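Local structure of TAF6 (Antonospora locustae, 4ATG) at residues Phe57-Ala68 with Ser100-Ser110. The protein is a TFIID subunit whose HEAT-repeat C-terminal domain probably takes part in forming the Taf6-Taf9 complex during transcription. Residues are numbered along the deposited sequence; the frame is centred on the assembly and turned at random. Where two conformers were deposited one is given.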
loop_
_atom_site.group_PDB
_atom_site.type_symbol
_atom_site.label_atom_id
_atom_site.label_comp_id
_atom_site.label_asym_id
_atom_site.label_seq_id
_atom_site.Cartn_x
_atom_site.Cartn_y
_atom_site.Cartn_z
ATOM N N PHE A 57 4.676 11.050 6.343
ATOM C CA PHE A 57 5.201 9.896 7.076
ATOM C C PHE A 57 4.968 9.913 8.577
ATOM O O PHE A 57 4.830 8.845 9.177
ATOM C CB PHE A 57 6.674 9.641 6.746
ATOM C CG PHE A 57 6.917 9.182 5.325
ATOM C CD1 PHE A 57 6.056 8.273 4.709
ATOM C CD2 PHE A 57 8.034 9.622 4.617
ATOM C CE1 PHE A 57 6.306 7.819 3.416
ATOM C CE2 PHE A 57 8.269 9.181 3.310
ATOM C CZ PHE A 57 7.409 8.276 2.726
ATOM N N LYS A 58 4.885 11.121 9.169
ATOM C CA LYS A 58 4.686 11.309 10.610
ATOM C C LYS A 58 3.229 11.624 10.977
ATOM O O LYS A 58 2.949 11.939 12.139
ATOM C CB LYS A 58 5.646 12.388 11.160
ATOM C CG LYS A 58 7.135 12.132 10.887
ATOM C CD LYS A 58 7.677 10.904 11.610
ATOM C CE LYS A 58 9.121 10.659 11.270
ATOM N NZ LYS A 58 9.636 9.432 11.930
ATOM N N GLU A 59 2.308 11.536 10.001
ATOM C CA GLU A 59 0.881 11.771 10.226
ATOM C C GLU A 59 0.146 10.469 9.931
ATOM O O GLU A 59 -0.315 10.275 8.814
ATOM C CB GLU A 59 0.352 12.930 9.363
ATOM C CG GLU A 59 0.936 14.272 9.782
ATOM C CD GLU A 59 0.479 15.442 8.941
ATOM O OE1 GLU A 59 -0.606 15.998 9.228
ATOM O OE2 GLU A 59 1.213 15.806 7.994
ATOM N N ALA A 60 0.111 9.562 10.924
ATOM C CA ALA A 60 -0.494 8.224 10.818
ATOM C C ALA A 60 -1.927 8.272 10.320
ATOM O O ALA A 60 -2.284 7.491 9.440
ATOM C CB ALA A 60 -0.424 7.497 12.161
ATOM N N GLU A 61 -2.739 9.216 10.843
ATOM C CA GLU A 61 -4.135 9.334 10.423
ATOM C C GLU A 61 -4.268 9.764 8.958
ATOM O O GLU A 61 -5.122 9.233 8.253
ATOM C CB GLU A 61 -4.957 10.193 11.405
ATOM C CG GLU A 61 -5.049 9.555 12.796
ATOM C CD GLU A 61 -5.532 8.108 12.820
ATOM O OE1 GLU A 61 -6.635 7.842 12.288
ATOM O OE2 GLU A 61 -4.790 7.233 13.332
ATOM N N VAL A 62 -3.374 10.644 8.480
ATOM C CA VAL A 62 -3.385 11.047 7.046
ATOM C C VAL A 62 -2.998 9.858 6.188
ATOM O O VAL A 62 -3.681 9.580 5.204
ATOM C CB VAL A 62 -2.514 12.305 6.760
ATOM C CG1 VAL A 62 -2.459 12.635 5.263
ATOM C CG2 VAL A 62 -3.028 13.513 7.547
ATOM N N LEU A 63 -1.981 9.087 6.612
ATOM C CA LEU A 63 -1.550 7.903 5.841
ATOM C C LEU A 63 -2.675 6.888 5.738
ATOM O O LEU A 63 -2.908 6.331 4.662
ATOM C CB LEU A 63 -0.310 7.246 6.474
ATOM C CG LEU A 63 1.005 8.054 6.433
ATOM C CD1 LEU A 63 2.089 7.326 7.147
ATOM C CD2 LEU A 63 1.461 8.324 5.026
ATOM N N LYS A 64 -3.410 6.675 6.847
ATOM C CA LYS A 64 -4.550 5.747 6.837
ATOM C C LYS A 64 -5.646 6.193 5.881
ATOM O O LYS A 64 -6.215 5.353 5.178
ATOM C CB LYS A 64 -5.124 5.555 8.238
ATOM C CG LYS A 64 -4.197 4.770 9.147
ATOM C CD LYS A 64 -4.837 4.627 10.521
ATOM C CE LYS A 64 -3.832 4.179 11.555
ATOM N NZ LYS A 64 -4.409 4.251 12.918
ATOM N N THR A 65 -5.932 7.507 5.829
ATOM C CA THR A 65 -6.912 8.076 4.880
ATOM C C THR A 65 -6.453 7.850 3.444
ATOM O O THR A 65 -7.270 7.469 2.622
ATOM C CB THR A 65 -7.147 9.576 5.173
ATOM O OG1 THR A 65 -7.649 9.673 6.503
ATOM C CG2 THR A 65 -8.179 10.215 4.242
ATOM N N CYS A 66 -5.153 8.051 3.149
ATOM C CA CYS A 66 -4.595 7.854 1.791
ATOM C C CYS A 66 -4.757 6.425 1.327
ATOM O O CYS A 66 -5.195 6.189 0.206
ATOM C CB CYS A 66 -3.140 8.288 1.750
ATOM S SG CYS A 66 -2.921 10.079 1.903
ATOM N N ILE A 67 -4.454 5.472 2.214
ATOM C CA ILE A 67 -4.586 4.038 1.917
ATOM C C ILE A 67 -6.050 3.710 1.641
ATOM O O ILE A 67 -6.350 2.976 0.699
ATOM C CB ILE A 67 -3.987 3.225 3.106
ATOM C CG1 ILE A 67 -2.452 3.444 3.186
ATOM C CG2 ILE A 67 -4.320 1.715 2.967
ATOM C CD1 ILE A 67 -1.838 3.123 4.652
ATOM N N ALA A 68 -6.967 4.255 2.463
ATOM C CA ALA A 68 -8.419 4.026 2.316
ATOM C C ALA A 68 -8.933 4.625 1.023
ATOM O O ALA A 68 -9.787 4.009 0.402
ATOM C CB ALA A 68 -9.173 4.605 3.512
ATOM N N SER A 100 10.527 6.119 7.544
ATOM C CA SER A 100 10.089 7.202 8.429
ATOM C C SER A 100 8.747 6.971 9.132
ATOM O O SER A 100 8.389 7.744 10.021
ATOM C CB SER A 100 10.109 8.537 7.682
ATOM O OG SER A 100 11.339 8.720 6.998
ATOM N N ILE A 101 8.017 5.907 8.757
ATOM C CA ILE A 101 6.725 5.585 9.369
ATOM C C ILE A 101 6.931 4.994 10.767
ATOM O O ILE A 101 7.706 4.051 10.928
ATOM C CB ILE A 101 5.884 4.680 8.430
ATOM C CG1 ILE A 101 5.447 5.480 7.180
ATOM C CG2 ILE A 101 4.668 4.050 9.164
ATOM C CD1 ILE A 101 5.162 4.660 6.019
ATOM N N VAL A 102 6.250 5.555 11.768
ATOM C CA VAL A 102 6.395 5.106 13.152
ATOM C C VAL A 102 5.271 4.189 13.634
ATOM O O VAL A 102 5.452 3.488 14.627
ATOM C CB VAL A 102 6.725 6.247 14.164
ATOM C CG1 VAL A 102 8.103 6.848 13.895
ATOM C CG2 VAL A 102 5.653 7.333 14.171
ATOM N N ASP A 103 4.132 4.160 12.910
ATOM C CA ASP A 103 2.974 3.372 13.298
ATOM C C ASP A 103 2.908 2.024 12.563
ATOM O O ASP A 103 2.777 2.007 11.345
ATOM C CB ASP A 103 1.694 4.199 13.041
ATOM C CG ASP A 103 0.468 3.769 13.825
ATOM O OD1 ASP A 103 0.414 2.601 14.254
ATOM O OD2 ASP A 103 -0.454 4.593 13.979
ATOM N N ASP A 104 2.939 0.898 13.312
ATOM C CA ASP A 104 2.838 -0.456 12.735
ATOM C C ASP A 104 1.492 -0.686 12.058
ATOM O O ASP A 104 1.419 -1.464 11.113
ATOM C CB ASP A 104 3.047 -1.537 13.811
ATOM C CG ASP A 104 4.488 -1.751 14.223
ATOM O OD1 ASP A 104 5.398 -1.262 13.507
ATOM O OD2 ASP A 104 4.712 -2.445 15.225
ATOM N N ASP A 105 0.426 -0.052 12.572
ATOM C CA ASP A 105 -0.927 -0.174 12.016
ATOM C C ASP A 105 -1.000 0.367 10.581
ATOM O O ASP A 105 -1.781 -0.145 9.775
ATOM C CB ASP A 105 -1.943 0.559 12.904
ATOM C CG ASP A 105 -2.261 -0.160 14.199
ATOM O OD1 ASP A 105 -1.931 -1.366 14.310
ATOM O OD2 ASP A 105 -2.874 0.469 15.089
ATOM N N VAL A 106 -0.200 1.388 10.267
ATOM C CA VAL A 106 -0.151 1.951 8.905
ATOM C C VAL A 106 0.442 0.903 7.965
ATOM O O VAL A 106 -0.095 0.651 6.896
ATOM C CB VAL A 106 0.650 3.283 8.844
ATOM C CG1 VAL A 106 0.915 3.714 7.393
ATOM C CG2 VAL A 106 -0.069 4.382 9.615
ATOM N N ARG A 107 1.549 0.301 8.380
ATOM C CA ARG A 107 2.250 -0.701 7.584
ATOM C C ARG A 107 1.344 -1.889 7.295
ATOM O O ARG A 107 1.277 -2.343 6.156
ATOM C CB ARG A 107 3.502 -1.182 8.311
ATOM C CG ARG A 107 4.509 -0.072 8.578
ATOM C CD ARG A 107 5.728 -0.619 9.303
ATOM N NE ARG A 107 6.656 0.452 9.672
ATOM C CZ ARG A 107 7.550 0.998 8.855
ATOM N NH1 ARG A 107 7.670 0.570 7.608
ATOM N NH2 ARG A 107 8.325 1.981 9.279
ATOM N N LYS A 108 0.655 -2.378 8.318
ATOM C CA LYS A 108 -0.245 -3.518 8.179
ATOM C C LYS A 108 -1.447 -3.176 7.315
ATOM O O LYS A 108 -1.858 -4.015 6.500
ATOM C CB LYS A 108 -0.715 -4.003 9.547
ATOM C CG LYS A 108 0.401 -4.646 10.359
ATOM C CD LYS A 108 -0.125 -4.989 11.739
ATOM C CE LYS A 108 0.875 -5.789 12.502
ATOM N NZ LYS A 108 0.557 -5.798 13.954
ATOM N N MET A 109 -2.033 -1.965 7.502
ATOM C CA MET A 109 -3.211 -1.537 6.737
ATOM C C MET A 109 -2.866 -1.479 5.251
ATOM O O MET A 109 -3.626 -1.975 4.427
ATOM C CB MET A 109 -3.693 -0.159 7.204
ATOM C CG MET A 109 -4.916 0.309 6.468
ATOM S SD MET A 109 -5.266 2.034 6.842
ATOM C CE MET A 109 -6.745 2.264 5.928
ATOM N N SER A 110 -1.713 -0.867 4.922
ATOM C CA SER A 110 -1.271 -0.783 3.523
ATOM C C SER A 110 -0.991 -2.181 2.981
ATOM O O SER A 110 -1.353 -2.465 1.850
ATOM C CB SER A 110 -0.024 0.074 3.384
ATOM O OG SER A 110 0.325 0.142 2.008
HETATM O O HOH W 1 4.141 7.514 11.233
HETATM O O HOH W 2 -2.635 3.339 14.894
#
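Apolar packing between Val106 and its neighbours on helix 60-68 forms the middle of this contact, where the short segments 60-68 and 104-110 run nearly parallel, at 6° with axes 9.7 Å apart. Val106 is a knob in the hole formed by Ala60, Leu63, Lys64 and Ile67; the Val106 and Leu63 side chains cross at about a right angle, with Val106 CG1 3.8 Å from Leu63 CD1. Leu63 CD1 also meets Ile101 CG1, whose other neighbour is the Phe57 ring at CD1. Farther along, in one of its two deposited conformers, Met109 reaches across, with Met109 SD 3.7 Å from Lys64 CG and Met109 CG against Ile67 CG2.

Polar links flank the apolar packing. Lys58, bent at chi2 (-66°), brings NZ over to donate to Ser100 O at 2.8 Å, while water 1 bridges Phe57 O and Val102 N. The extended chain of Lys64 carries NZ to a salt bridge with Glu61 OE2 (3.0 Å), met on the syn side, and to water 2. That water donates to both Asp103 OD2 and Asp105 OD2, and Asp103 OD1 caps its helix by accepting from Asp105 N at 3.1 Å.

Replacing Lys64 with an alanine would probably leave Glu61 without its salt-bridge mate and deprive water 2 of a donor.

The contact joins parallel helices 60-75 and 104-121, with helix 85-97, between them in sequence, touching Phe57, Ile67 and Ser110, as expected in a HEAT-type stack. Lys64 thus serves both chemistries, its aliphatic stem packing on the apolar seam and its ammonium directed toward the acidic, water-bridged cluster of Glu61, Asp103 and Asp105.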